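DMATS type aromatic prenyltransferase (Streptomyces coelicolor, PDB 6ZS0) probably transfers a dimethylallyl group to C5 of the tryptophan indole ring, as a bacterial aromatic prenyltransferase of the ABBA-barrel fold. Local coordinates at residues 204-209 and 253-258. Sequence-based numbering, arbitrary orientation. Where two conformers were deposited one is given.
Sequences KVYLRH and PAQSCH
Val205, Leu207 and His209 pair with His258, Ser256 and Ala254 as neighbouring antiparallel strands in the closed ten-stranded barrel of the ABBA prenyltransferase fold. Five regular backbone hydrogen bonds join them, from Val205 N to His258 O (2.9 Å) at one end to His209 N to Ala254 O at the other. There the return bond, Ala254 N to His209 O, is weak at 3.3 Å, and a water bridges the same two atoms. Val205 lies against Val166 and Leu170 of helix 162-175, on the face that also carries Leu207, His209, Ala254, Ser256 and His258. The opposite face bears Tyr206, Arg208, Gln255 and Cys257. Here, in the conformer given, Cys257 SG, anti to the backbone N (chi1 173°), lies over one face of the Tyr206 ring, 4.0 Å from its centroid. CB of Cys257 also sits over that face in a CH-pi contact, and Phe190 meets the same ring edge-to-face. In one conformer the bent chain of Lys204 places NZ near Ser259 OG, to which it hydrogen-bonds. Farther along, in the conformer given, Arg208 CG lies alongside the proline ring, 3.4 Å from Pro253 CB. On the helix-facing side Ser256 OG is held between two imidazoles; two bonds hold the hydroxyl oxygen and probably limit its rotation. Ser256 OG lies 2.8 Å from His258 NE2 and, at the edge of the His209 ring, near its plane, 2.7 Å from His209 NE2 in a nearly straight hydrogen bond (164°).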
ATOM      1  N   LYS A 204      -7.847  -6.867   7.784  0.61 22.06           N
ATOM      2  CA  LYS A 204      -8.125  -5.577   7.125  0.61 21.73           C
ATOM      3  C   LYS A 204      -8.931  -5.858   5.860  0.61 20.74           C
ATOM      4  O   LYS A 204      -8.476  -6.682   5.048  0.61 20.48           O
ATOM      5  CB  LYS A 204      -6.808  -4.864   6.816  0.61 22.43           C
ATOM      6  CG  LYS A 204      -5.965  -4.522   8.039  0.61 23.82           C
ATOM      7  CD  LYS A 204      -4.572  -4.002   7.690  0.61 24.07           C
ATOM      8  CE  LYS A 204      -4.083  -2.946   8.667  0.61 25.31           C
ATOM      9  NZ  LYS A 204      -4.714  -1.628   8.419  0.61 25.78           N
ATOM     10  N   VAL A 205     -10.104  -5.241   5.727  1.00 19.74           N
ATOM     11  CA  VAL A 205     -10.951  -5.383   4.520  1.00 19.13           C
ATOM     12  C   VAL A 205     -10.911  -4.059   3.776  1.00 17.53           C
ATOM     13  O   VAL A 205     -11.158  -3.025   4.387  1.00 16.90           O
ATOM     14  CB  VAL A 205     -12.402  -5.785   4.838  1.00 20.04           C
ATOM     15  CG1 VAL A 205     -13.202  -6.041   3.567  1.00 20.70           C
ATOM     16  CG2 VAL A 205     -12.459  -7.013   5.740  1.00 20.96           C
ATOM     17  N   TYR A 206     -10.573  -4.102   2.499  1.00 16.67           N
ATOM     18  CA  TYR A 206     -10.542  -2.911   1.628  1.00 16.59           C
ATOM     19  C   TYR A 206     -11.798  -2.886   0.771  1.00 17.03           C
ATOM     20  O   TYR A 206     -12.208  -3.947   0.246  1.00 17.53           O
ATOM     21  CB  TYR A 206      -9.292  -2.894   0.757  1.00 16.34           C
ATOM     22  CG  TYR A 206      -8.026  -2.607   1.494  1.00 16.30           C
ATOM     23  CD1 TYR A 206      -7.473  -3.535   2.349  1.00 17.02           C
ATOM     24  CD2 TYR A 206      -7.378  -1.389   1.333  1.00 16.57           C
ATOM     25  CE1 TYR A 206      -6.301  -3.264   3.034  1.00 17.78           C
ATOM     26  CE2 TYR A 206      -6.181  -1.127   1.973  1.00 17.18           C
ATOM     27  CZ  TYR A 206      -5.648  -2.065   2.831  1.00 17.94           C
ATOM     28  OH  TYR A 206      -4.491  -1.823   3.525  1.00 21.44           O
ATOM     29  N   LEU A 207     -12.392  -1.701   0.630  1.00 16.82           N
ATOM     30  CA  LEU A 207     -13.543  -1.453  -0.249  1.00 17.96           C
ATOM     31  C   LEU A 207     -13.128  -0.464  -1.322  1.00 17.36           C
ATOM     32  O   LEU A 207     -12.419   0.498  -0.989  1.00 16.45           O
ATOM     33  CB  LEU A 207     -14.708  -0.867   0.563  1.00 19.09           C
ATOM     34  CG  LEU A 207     -15.610  -1.862   1.296  1.00 21.39           C
ATOM     35  CD1 LEU A 207     -14.843  -2.759   2.205  1.00 22.02           C
ATOM     36  CD2 LEU A 207     -16.664  -1.112   2.102  1.00 22.47           C
ATOM     37  N   ARG A 208     -13.619  -0.672  -2.531  1.00 17.70           N
ATOM     38  CA  ARG A 208     -13.524   0.293  -3.652  0.55 17.80           C
ATOM     39  C   ARG A 208     -14.722   1.246  -3.568  1.00 17.53           C
ATOM     40  O   ARG A 208     -15.838   0.755  -3.276  1.00 18.20           O
ATOM     41  CB  ARG A 208     -13.546  -0.476  -4.972  0.55 19.39           C
ATOM     42  CG  ARG A 208     -12.999   0.290  -6.169  0.55 20.48           C
ATOM     43  CD  ARG A 208     -12.973  -0.574  -7.431  0.55 22.26           C
ATOM     44  NE  ARG A 208     -13.088  -2.001  -7.133  0.55 23.99           N
ATOM     45  CZ  ARG A 208     -12.098  -2.903  -7.151  0.55 24.88           C
ATOM     46  NH1 ARG A 208     -12.366  -4.148  -6.807  0.55 25.25           N
ATOM     47  NH2 ARG A 208     -10.858  -2.576  -7.504  0.55 25.44           N
ATOM     48  N   HIS A 209     -14.515   2.528  -3.832  1.00 16.52           N
ATOM     49  CA  HIS A 209     -15.620   3.527  -3.812  1.00 16.95           C
ATOM     50  C   HIS A 209     -15.558   4.325  -5.099  1.00 17.21           C
ATOM     51  O   HIS A 209     -14.685   5.160  -5.243  1.00 17.31           O
ATOM     52  CB  HIS A 209     -15.536   4.419  -2.574  1.00 16.23           C
ATOM     53  CG  HIS A 209     -15.614   3.672  -1.292  1.00 16.41           C
ATOM     54  ND1 HIS A 209     -16.790   3.097  -0.831  1.00 16.62           N
ATOM     55  CD2 HIS A 209     -14.653   3.366  -0.384  1.00 15.99           C
ATOM     56  CE1 HIS A 209     -16.541   2.474   0.297  1.00 17.05           C
ATOM     57  NE2 HIS A 209     -15.242   2.617   0.583  1.00 16.37           N
ATOM     58  N   PRO A 253     -10.892   4.833  -8.659  1.00 19.17           N
ATOM     59  CA  PRO A 253     -11.676   4.790  -7.429  1.00 19.66           C
ATOM     60  C   PRO A 253     -10.837   5.066  -6.168  1.00 19.26           C
ATOM     61  O   PRO A 253      -9.652   4.743  -6.083  1.00 19.34           O
ATOM     62  CB  PRO A 253     -12.220   3.340  -7.430  1.00 20.15           C
ATOM     63  CG  PRO A 253     -12.113   2.864  -8.846  1.00 20.87           C
ATOM     64  CD  PRO A 253     -10.883   3.564  -9.373  1.00 20.19           C
ATOM     65  N   ALA A 254     -11.446   5.718  -5.196  1.00 18.39           N
ATOM     66  CA  ALA A 254     -10.954   5.825  -3.829  1.00 18.10           C
ATOM     67  C   ALA A 254     -11.117   4.448  -3.180  1.00 17.75           C
ATOM     68  O   ALA A 254     -11.885   3.622  -3.695  1.00 16.80           O
ATOM     69  CB  ALA A 254     -11.639   6.910  -3.043  1.00 18.49           C
ATOM     70  N   GLN A 255     -10.435   4.237  -2.079  1.00 17.90           N
ATOM     71  CA  GLN A 255     -10.542   2.977  -1.310  1.00 18.57           C
ATOM     72  C   GLN A 255     -10.696   3.322   0.147  1.00 18.45           C
ATOM     73  O   GLN A 255     -10.203   4.396   0.597  1.00 18.15           O
ATOM     74  CB  GLN A 255      -9.346   2.048  -1.548  1.00 19.34           C
ATOM     75  CG  GLN A 255      -9.258   1.563  -2.981  1.00 20.28           C
ATOM     76  CD  GLN A 255      -8.146   0.559  -3.159  1.00 21.48           C
ATOM     77  OE1 GLN A 255      -7.842  -0.229  -2.257  1.00 22.14           O
ATOM     78  NE2 GLN A 255      -7.596   0.530  -4.360  1.00 23.18           N
ATOM     79  N   SER A 256     -11.344   2.430   0.885  1.00 18.41           N
ATOM     80  CA  SER A 256     -11.320   2.482   2.359  1.00 18.73           C
ATOM     81  C   SER A 256     -10.812   1.141   2.871  1.00 18.95           C
ATOM     82  O   SER A 256     -10.978   0.130   2.166  1.00 19.28           O
ATOM     83  CB  SER A 256     -12.669   2.852   2.958  1.00 18.99           C
ATOM     84  OG  SER A 256     -13.659   1.893   2.609  1.00 19.46           O
ATOM     85  N   CYS A 257     -10.239   1.144   4.044  1.00 19.81           N
ATOM     86  CA  CYS A 257      -9.772  -0.055   4.760  0.74 20.37           C
ATOM     87  C   CYS A 257     -10.487  -0.096   6.131  1.00 20.81           C
ATOM     88  O   CYS A 257     -10.559   0.980   6.760  1.00 20.78           O
ATOM     89  CB  CYS A 257      -8.256   0.033   4.919  0.74 20.81           C
ATOM     90  SG  CYS A 257      -7.539  -1.251   5.961  0.74 22.84           S
ATOM     91  N   HIS A 258     -10.959  -1.255   6.547  1.00 21.25           N
ATOM     92  CA  HIS A 258     -11.672  -1.457   7.838  1.00 21.98           C
ATOM     93  C   HIS A 258     -10.941  -2.547   8.586  1.00 22.65           C
ATOM     94  O   HIS A 258     -10.875  -3.682   8.039  1.00 22.07           O
ATOM     95  CB  HIS A 258     -13.143  -1.777   7.548  1.00 22.07           C
ATOM     96  CG  HIS A 258     -13.733  -0.762   6.629  1.00 22.17           C
ATOM     97  ND1 HIS A 258     -14.471   0.298   7.095  1.00 22.12           N
ATOM     98  CD2 HIS A 258     -13.624  -0.600   5.291  1.00 22.00           C
ATOM     99  CE1 HIS A 258     -14.808   1.067   6.085  1.00 22.14           C
ATOM    100  NE2 HIS A 258     -14.294   0.535   4.949  1.00 22.21           N
TER
HETATM  101  O   HOH W   1     -13.883   7.637  -6.024  1.00 15.37           O